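Local coordinates for protein proline dehydrogenase (Bradyrhizobium japonicum USDA 110, PDB 3HAZ) that probably oxidises proline to glutamate in two steps, coupling an FAD-dependent proline dehydrogenase to an NAD-dependent 1-pyrroline-5-carboxylate dehydrogenase in one chain, at residues E410-G422 with L431-P445. Sequence-based numbering, arbitrary orientation.
Sequences EGSSGFEFQRLHG and LAKDHADIAYRTYAP. With FAD (flavin-adenine dinucleotide), chain C.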
loop_
_atom_site.group_PDB
_atom_site.type_symbol
_atom_site.label_atom_id
_atom_site.label_comp_id
_atom_site.label_asym_id
_atom_site.label_seq_id
_atom_site.Cartn_x
_atom_site.Cartn_y
_atom_site.Cartn_z
ATOM N N GLU A 410 25.240 28.342 39.782
ATOM C CA GLU A 410 26.352 29.288 39.729
ATOM C C GLU A 410 27.241 29.166 40.964
ATOM O O GLU A 410 28.216 29.900 41.115
ATOM C CB GLU A 410 25.841 30.725 39.584
ATOM C CG GLU A 410 25.088 30.994 38.292
ATOM C CD GLU A 410 24.692 32.455 38.137
ATOM O OE1 GLU A 410 25.487 33.338 38.525
ATOM O OE2 GLU A 410 23.585 32.721 37.620
ATOM N N GLY A 411 26.887 28.230 41.842
ATOM C CA GLY A 411 27.621 27.976 43.068
ATOM C C GLY A 411 27.289 26.587 43.594
ATOM O O GLY A 411 26.749 25.751 42.865
ATOM N N SER A 412 27.607 26.340 44.860
ATOM C CA SER A 412 27.388 25.026 45.459
ATOM C C SER A 412 26.717 25.152 46.819
ATOM O O SER A 412 26.487 24.155 47.503
ATOM C CB SER A 412 28.713 24.270 45.606
ATOM O OG SER A 412 29.301 24.002 44.344
ATOM N N SER A 413 26.397 26.382 47.203
ATOM C CA SER A 413 25.872 26.650 48.534
ATOM C C SER A 413 24.353 26.801 48.570
ATOM O O SER A 413 23.747 27.351 47.649
ATOM C CB SER A 413 26.519 27.915 49.101
ATOM O OG SER A 413 26.215 29.041 48.290
ATOM N N GLY A 414 23.746 26.329 49.652
ATOM C CA GLY A 414 22.339 26.585 49.908
ATOM C C GLY A 414 21.395 25.611 49.232
ATOM O O GLY A 414 20.190 25.851 49.177
ATOM N N PHE A 415 21.944 24.518 48.712
ATOM C CA PHE A 415 21.134 23.435 48.154
ATOM C C PHE A 415 21.902 22.113 48.247
ATOM O O PHE A 415 23.094 22.096 48.576
ATOM C CB PHE A 415 20.736 23.736 46.700
ATOM C CG PHE A 415 21.880 23.650 45.722
ATOM C CD1 PHE A 415 22.087 22.501 44.976
ATOM C CD2 PHE A 415 22.752 24.719 45.553
ATOM C CE1 PHE A 415 23.139 22.417 44.076
ATOM C CE2 PHE A 415 23.808 24.640 44.662
ATOM C CZ PHE A 415 24.003 23.489 43.922
ATOM N N GLU A 416 21.217 21.009 47.981
ATOM C CA GLU A 416 21.877 19.710 47.918
ATOM C C GLU A 416 21.275 18.894 46.786
ATOM O O GLU A 416 20.224 19.248 46.235
ATOM C CB GLU A 416 21.722 18.953 49.251
ATOM C CG GLU A 416 20.299 18.419 49.476
ATOM C CD GLU A 416 20.088 17.780 50.842
ATOM O OE1 GLU A 416 20.925 17.991 51.743
ATOM O OE2 GLU A 416 19.065 17.075 51.014
ATOM N N PHE A 417 21.958 17.813 46.424
ATOM C CA PHE A 417 21.366 16.794 45.578
ATOM C C PHE A 417 20.957 15.624 46.474
ATOM O O PHE A 417 21.407 15.523 47.616
ATOM C CB PHE A 417 22.357 16.330 44.504
ATOM C CG PHE A 417 22.653 17.375 43.465
ATOM C CD1 PHE A 417 23.817 18.129 43.533
ATOM C CD2 PHE A 417 21.759 17.615 42.433
ATOM C CE1 PHE A 417 24.087 19.103 42.582
ATOM C CE2 PHE A 417 22.020 18.587 41.477
ATOM C CZ PHE A 417 23.186 19.332 41.551
ATOM N N GLN A 418 20.113 14.739 45.958
ATOM C CA GLN A 418 19.763 13.521 46.689
ATOM C C GLN A 418 19.751 12.303 45.781
ATOM O O GLN A 418 19.612 12.414 44.559
ATOM C CB GLN A 418 18.402 13.645 47.366
ATOM C CG GLN A 418 18.242 14.839 48.262
ATOM C CD GLN A 418 16.934 14.804 49.014
ATOM O OE1 GLN A 418 15.969 14.176 48.566
ATOM N NE2 GLN A 418 16.890 15.474 50.171
ATOM N N ARG A 419 19.891 11.137 46.398
ATOM C CA ARG A 419 19.871 9.883 45.675
ATOM C C ARG A 419 19.419 8.764 46.600
ATOM O O ARG A 419 19.465 8.897 47.824
ATOM C CB ARG A 419 21.263 9.561 45.147
ATOM C CG ARG A 419 22.254 9.151 46.239
ATOM C CD ARG A 419 23.543 8.620 45.633
ATOM N NE ARG A 419 24.392 7.973 46.622
ATOM C CZ ARG A 419 24.546 6.658 46.734
ATOM N NH1 ARG A 419 25.338 6.170 47.673
ATOM N NH2 ARG A 419 23.905 5.831 45.908
ATOM N N LEU A 420 19.012 7.651 46.005
ATOM C CA LEU A 420 18.620 6.473 46.761
ATOM C C LEU A 420 19.768 5.469 46.797
ATOM O O LEU A 420 20.394 5.187 45.775
ATOM C CB LEU A 420 17.382 5.835 46.129
ATOM C CG LEU A 420 16.564 4.915 47.032
ATOM C CD1 LEU A 420 16.031 5.684 48.236
ATOM C CD2 LEU A 420 15.420 4.282 46.249
ATOM N N HIS A 421 20.057 4.942 47.981
ATOM C CA HIS A 421 21.089 3.925 48.119
ATOM C C HIS A 421 20.908 2.872 47.018
ATOM O O HIS A 421 19.797 2.416 46.758
ATOM C CB HIS A 421 21.026 3.299 49.518
ATOM C CG HIS A 421 22.306 2.657 49.955
ATOM N ND1 HIS A 421 23.538 3.241 49.753
ATOM C CD2 HIS A 421 22.544 1.486 50.591
ATOM C CE1 HIS A 421 24.482 2.452 50.236
ATOM N NE2 HIS A 421 23.905 1.380 50.750
ATOM N N GLY A 422 21.994 2.514 46.342
ATOM C CA GLY A 422 21.919 1.570 45.239
ATOM C C GLY A 422 21.710 2.211 43.874
ATOM O O GLY A 422 21.614 1.515 42.861
ATOM N N LEU A 431 30.896 13.597 40.966
ATOM C CA LEU A 431 30.486 14.985 41.153
ATOM C C LEU A 431 31.232 15.597 42.340
ATOM O O LEU A 431 31.634 16.760 42.306
ATOM C CB LEU A 431 28.972 15.081 41.381
ATOM C CG LEU A 431 28.401 16.500 41.478
ATOM C CD1 LEU A 431 28.401 17.175 40.103
ATOM C CD2 LEU A 431 26.995 16.489 42.064
ATOM N N ALA A 432 31.405 14.806 43.391
ATOM C CA ALA A 432 32.083 15.277 44.590
ATOM C C ALA A 432 33.561 15.480 44.304
ATOM O O ALA A 432 34.165 16.434 44.786
ATOM C CB ALA A 432 31.886 14.299 45.739
ATOM N N LYS A 433 34.138 14.581 43.512
ATOM C CA LYS A 433 35.531 14.712 43.102
ATOM C C LYS A 433 35.769 16.013 42.349
ATOM O O LYS A 433 36.808 16.648 42.510
ATOM C CB LYS A 433 35.958 13.541 42.212
ATOM C CG LYS A 433 36.067 12.202 42.918
ATOM C CD LYS A 433 36.767 11.183 42.029
ATOM C CE LYS A 433 36.624 9.778 42.579
ATOM N NZ LYS A 433 37.055 9.701 44.002
ATOM N N ASP A 434 34.811 16.400 41.514
ATOM C CA ASP A 434 34.985 17.564 40.650
ATOM C C ASP A 434 34.496 18.852 41.309
ATOM O O ASP A 434 34.795 19.947 40.842
ATOM C CB ASP A 434 34.278 17.347 39.310
ATOM C CG ASP A 434 34.876 16.197 38.512
ATOM O OD1 ASP A 434 36.034 15.825 38.788
ATOM O OD2 ASP A 434 34.190 15.667 37.613
ATOM N N HIS A 435 33.744 18.719 42.395
ATOM C CA HIS A 435 33.202 19.885 43.084
ATOM C C HIS A 435 33.152 19.647 44.587
ATOM O O HIS A 435 32.180 19.097 45.113
ATOM C CB HIS A 435 31.812 20.223 42.537
ATOM C CG HIS A 435 31.765 20.347 41.043
ATOM N ND1 HIS A 435 32.062 21.521 40.384
ATOM C CD2 HIS A 435 31.456 19.443 40.082
ATOM C CE1 HIS A 435 31.937 21.336 39.081
ATOM N NE2 HIS A 435 31.573 20.082 38.871
ATOM N N ALA A 436 34.210 20.072 45.273
ATOM C CA ALA A 436 34.384 19.797 46.697
ATOM C C ALA A 436 33.281 20.383 47.572
ATOM O O ALA A 436 33.009 19.866 48.654
ATOM C CB ALA A 436 35.759 20.291 47.175
ATOM N N ASP A 437 32.656 21.463 47.115
ATOM C CA ASP A 437 31.635 22.136 47.917
ATOM C C ASP A 437 30.252 21.502 47.773
ATOM O O ASP A 437 29.307 21.889 48.459
ATOM C CB ASP A 437 31.566 23.623 47.563
ATOM C CG ASP A 437 32.804 24.383 48.002
ATOM O OD1 ASP A 437 33.557 23.857 48.851
ATOM O OD2 ASP A 437 33.022 25.505 47.496
ATOM N N ILE A 438 30.138 20.525 46.883
ATOM C CA ILE A 438 28.840 19.926 46.591
ATOM C C ILE A 438 28.373 18.974 47.690
ATOM O O ILE A 438 29.150 18.181 48.219
ATOM C CB ILE A 438 28.841 19.224 45.222
ATOM C CG1 ILE A 438 28.608 20.251 44.115
ATOM C CG2 ILE A 438 27.769 18.153 45.164
ATOM C CD1 ILE A 438 27.374 21.106 44.334
ATOM N N ALA A 439 27.100 19.080 48.044
ATOM C CA ALA A 439 26.506 18.188 49.022
ATOM C C ALA A 439 25.458 17.295 48.366
ATOM O O ALA A 439 24.686 17.746 47.522
ATOM C CB ALA A 439 25.883 18.989 50.158
ATOM N N TYR A 440 25.447 16.026 48.752
ATOM C CA TYR A 440 24.358 15.133 48.383
ATOM C C TYR A 440 23.961 14.215 49.534
ATOM O O TYR A 440 24.804 13.716 50.281
ATOM C CB TYR A 440 24.673 14.337 47.116
ATOM C CG TYR A 440 25.823 13.362 47.204
ATOM C CD1 TYR A 440 27.126 13.760 46.908
ATOM C CD2 TYR A 440 25.602 12.031 47.542
ATOM C CE1 TYR A 440 28.182 12.861 46.968
ATOM C CE2 TYR A 440 26.643 11.126 47.601
ATOM C CZ TYR A 440 27.931 11.545 47.313
ATOM O OH TYR A 440 28.961 10.635 47.377
ATOM N N ARG A 441 22.656 14.026 49.673
ATOM C CA ARG A 441 22.078 13.197 50.712
ATOM C C ARG A 441 21.764 11.822 50.135
ATOM O O ARG A 441 21.216 11.709 49.038
ATOM C CB ARG A 441 20.788 13.849 51.221
ATOM C CG ARG A 441 20.093 13.100 52.353
ATOM C CD ARG A 441 18.890 13.891 52.846
ATOM N NE ARG A 441 19.251 15.277 53.117
ATOM C CZ ARG A 441 19.561 15.743 54.323
ATOM N NH1 ARG A 441 19.543 14.932 55.374
ATOM N NH2 ARG A 441 19.893 17.019 54.478
ATOM N N THR A 442 22.120 10.776 50.871
ATOM C CA THR A 442 21.821 9.416 50.445
ATOM C C THR A 442 20.759 8.822 51.362
ATOM O O THR A 442 20.914 8.812 52.585
ATOM C CB THR A 442 23.097 8.544 50.428
ATOM O OG1 THR A 442 24.048 9.127 49.531
ATOM C CG2 THR A 442 22.793 7.130 49.963
ATOM N N TYR A 443 19.660 8.365 50.770
ATOM C CA TYR A 443 18.594 7.743 51.543
ATOM C C TYR A 443 18.678 6.234 51.429
ATOM O O TYR A 443 18.960 5.690 50.354
ATOM C CB TYR A 443 17.214 8.164 51.039
ATOM C CG TYR A 443 16.763 9.563 51.381
ATOM C CD1 TYR A 443 15.915 9.798 52.456
ATOM C CD2 TYR A 443 17.132 10.644 50.586
ATOM C CE1 TYR A 443 15.468 11.081 52.751
ATOM C CE2 TYR A 443 16.685 11.929 50.865
ATOM C CZ TYR A 443 15.860 12.142 51.949
ATOM O OH TYR A 443 15.426 13.418 52.229
ATOM N N ALA A 444 18.400 5.565 52.540
ATOM C CA ALA A 444 18.289 4.114 52.562
ATOM C C ALA A 444 16.837 3.716 52.795
ATOM O O ALA A 444 16.153 4.300 53.645
ATOM C CB ALA A 444 19.194 3.527 53.660
ATOM N N PRO A 445 16.345 2.733 52.032
ATOM C CA PRO A 445 14.999 2.228 52.310
ATOM C C PRO A 445 15.032 1.489 53.637
ATOM O O PRO A 445 15.898 0.629 53.828
ATOM C CB PRO A 445 14.745 1.246 51.160
ATOM C CG PRO A 445 15.748 1.631 50.092
ATOM C CD PRO A 445 16.945 2.094 50.852
HETATM P PA FAD C . 15.183 9.990 34.717
HETATM O O1A FAD C . 15.524 8.619 33.896
HETATM O O2A FAD C . 15.880 11.157 34.178
HETATM O O5B FAD C . 13.584 10.266 34.623
HETATM C C5B FAD C . 12.717 9.226 34.975
HETATM C C4B FAD C . 11.288 9.768 35.111
HETATM O O4B FAD C . 10.769 10.794 34.103
HETATM C C3B FAD C . 10.208 9.176 35.790
HETATM O O3B FAD C . 10.431 8.630 37.079
HETATM C C2B FAD C . 9.053 10.106 35.521
HETATM O O2B FAD C . 8.681 10.990 36.563
HETATM C C1B FAD C . 9.362 10.748 34.216
HETATM N N9A FAD C . 8.854 10.121 33.009
HETATM C C8A FAD C . 9.173 8.873 32.484
HETATM N N7A FAD C . 8.488 8.730 31.308
HETATM C C5A FAD C . 7.739 9.912 31.103
HETATM C C6A FAD C . 6.803 10.343 30.008
HETATM N N6A FAD C . 6.525 9.462 28.879
HETATM N N1A FAD C . 6.228 11.525 30.053
HETATM C C2A FAD C . 6.487 12.402 31.125
HETATM N N3A FAD C . 7.384 11.986 32.179
HETATM C C4A FAD C . 7.984 10.753 32.129
HETATM N N1 FAD C . 8.788 10.686 43.407
HETATM C C2 FAD C . 7.521 10.982 43.847
HETATM O O2 FAD C . 6.464 10.923 42.966
HETATM N N3 FAD C . 7.302 11.305 45.230
HETATM C C4 FAD C . 8.350 11.321 46.107
HETATM O O4 FAD C . 8.146 11.701 47.440
HETATM C C4X FAD C . 9.677 11.016 45.648
HETATM N N5 FAD C . 10.835 11.039 46.594
HETATM C C5X FAD C . 12.135 10.729 46.124
HETATM C C6 FAD C . 13.270 10.743 47.058
HETATM C C7 FAD C . 14.567 10.439 46.585
HETATM C C7M FAD C . 15.729 10.435 47.565
HETATM C C8 FAD C . 14.786 10.114 45.156
HETATM C C8M FAD C . 16.184 9.773 44.614
HETATM C C9 FAD C . 13.698 10.101 44.266
HETATM C C9A FAD C . 12.341 10.408 44.753
HETATM N N10 FAD C . 11.202 10.396 43.832
HETATM C C10 FAD C . 9.879 10.711 44.321
HETATM C "C1'" FAD C . 11.376 10.239 42.352
HETATM C "C2'" FAD C . 11.269 8.795 41.798
HETATM O "O2'" FAD C . 11.381 7.854 42.860
HETATM C "C3'" FAD C . 12.332 8.598 40.705
HETATM O "O3'" FAD C . 13.609 8.396 41.300
HETATM C "C4'" FAD C . 12.420 9.811 39.711
HETATM O "O4'" FAD C . 11.229 10.303 39.202
HETATM C "C5'" FAD C . 13.470 9.571 38.594
HETATM O "O5'" FAD C . 13.972 10.778 38.040
HETATM P P FAD C . 15.529 10.770 37.468
HETATM O O1P FAD C . 15.953 12.311 36.992
HETATM O O2P FAD C . 16.431 10.241 38.498
HETATM O O3P FAD C . 15.574 9.671 36.261
HETATM O O HOH W 1 25.813 21.676 47.436
#
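The guanidinium of Arg441 meets the carboxylate of Glu416 edge-on. NE donates almost straight to OE2 (2.8 Å, 172°), which lies close to the guanidinium plane, while NH2 reaches the syn lone pair of OE1 at 3.1 Å; the two planes stay 44° apart, so this side-on salt bridge is twisted. Arg419 is held differently: Thr442 CG2 sits over one guanidinium face, 3.4 Å above the plane, and Tyr440 CE2 approaches an edge. Its NE makes a weak, strongly bent hydrogen bond to Thr442 OG1, whereas NH2 is hydrogen-bonded to Met423 O. At the edge of the Tyr443 ring, in plane, lies the amide carbon CD of Gln418, the amide steeply turned from the ring. The Phe415 ring has a water over the centre of one face and Phe417 CE1 at its edge, in plane.

Gln418 NE2 also donates to Glu416 OE2 (2.8 Å), nearly along the C-O axis, and Gln393 adds a further donor, so three donors converge on that oxygen and probably stabilise its negative charge. The extended Gln418 side chain presents OE1 to Arg341, an FAD-binding residue that is also hydrogen-bonded to Tyr443 OH.

Backbone bonds run from Phe417 N to Ala439 O through to His421 N to Tyr443 O, and the strand axes diverge by 21°: these are neighbouring parallel strands of the proline dehydrogenase barrel, a TIM-barrel relative, joined by helix 425-434 in a beta-alpha-beta crossover. Near the flavin, Tyr443 CD2 lies 3.3 Å from methyl C7M of FAD.

On the helix side, Phe417 brings CD1 to 3.9 Å from Leu431 CD2. Ile438 CD1 touches both Phe415 and Phe417, the latter at its ring edge. The water links Ser412 O and Phe415 O to Ala439 N.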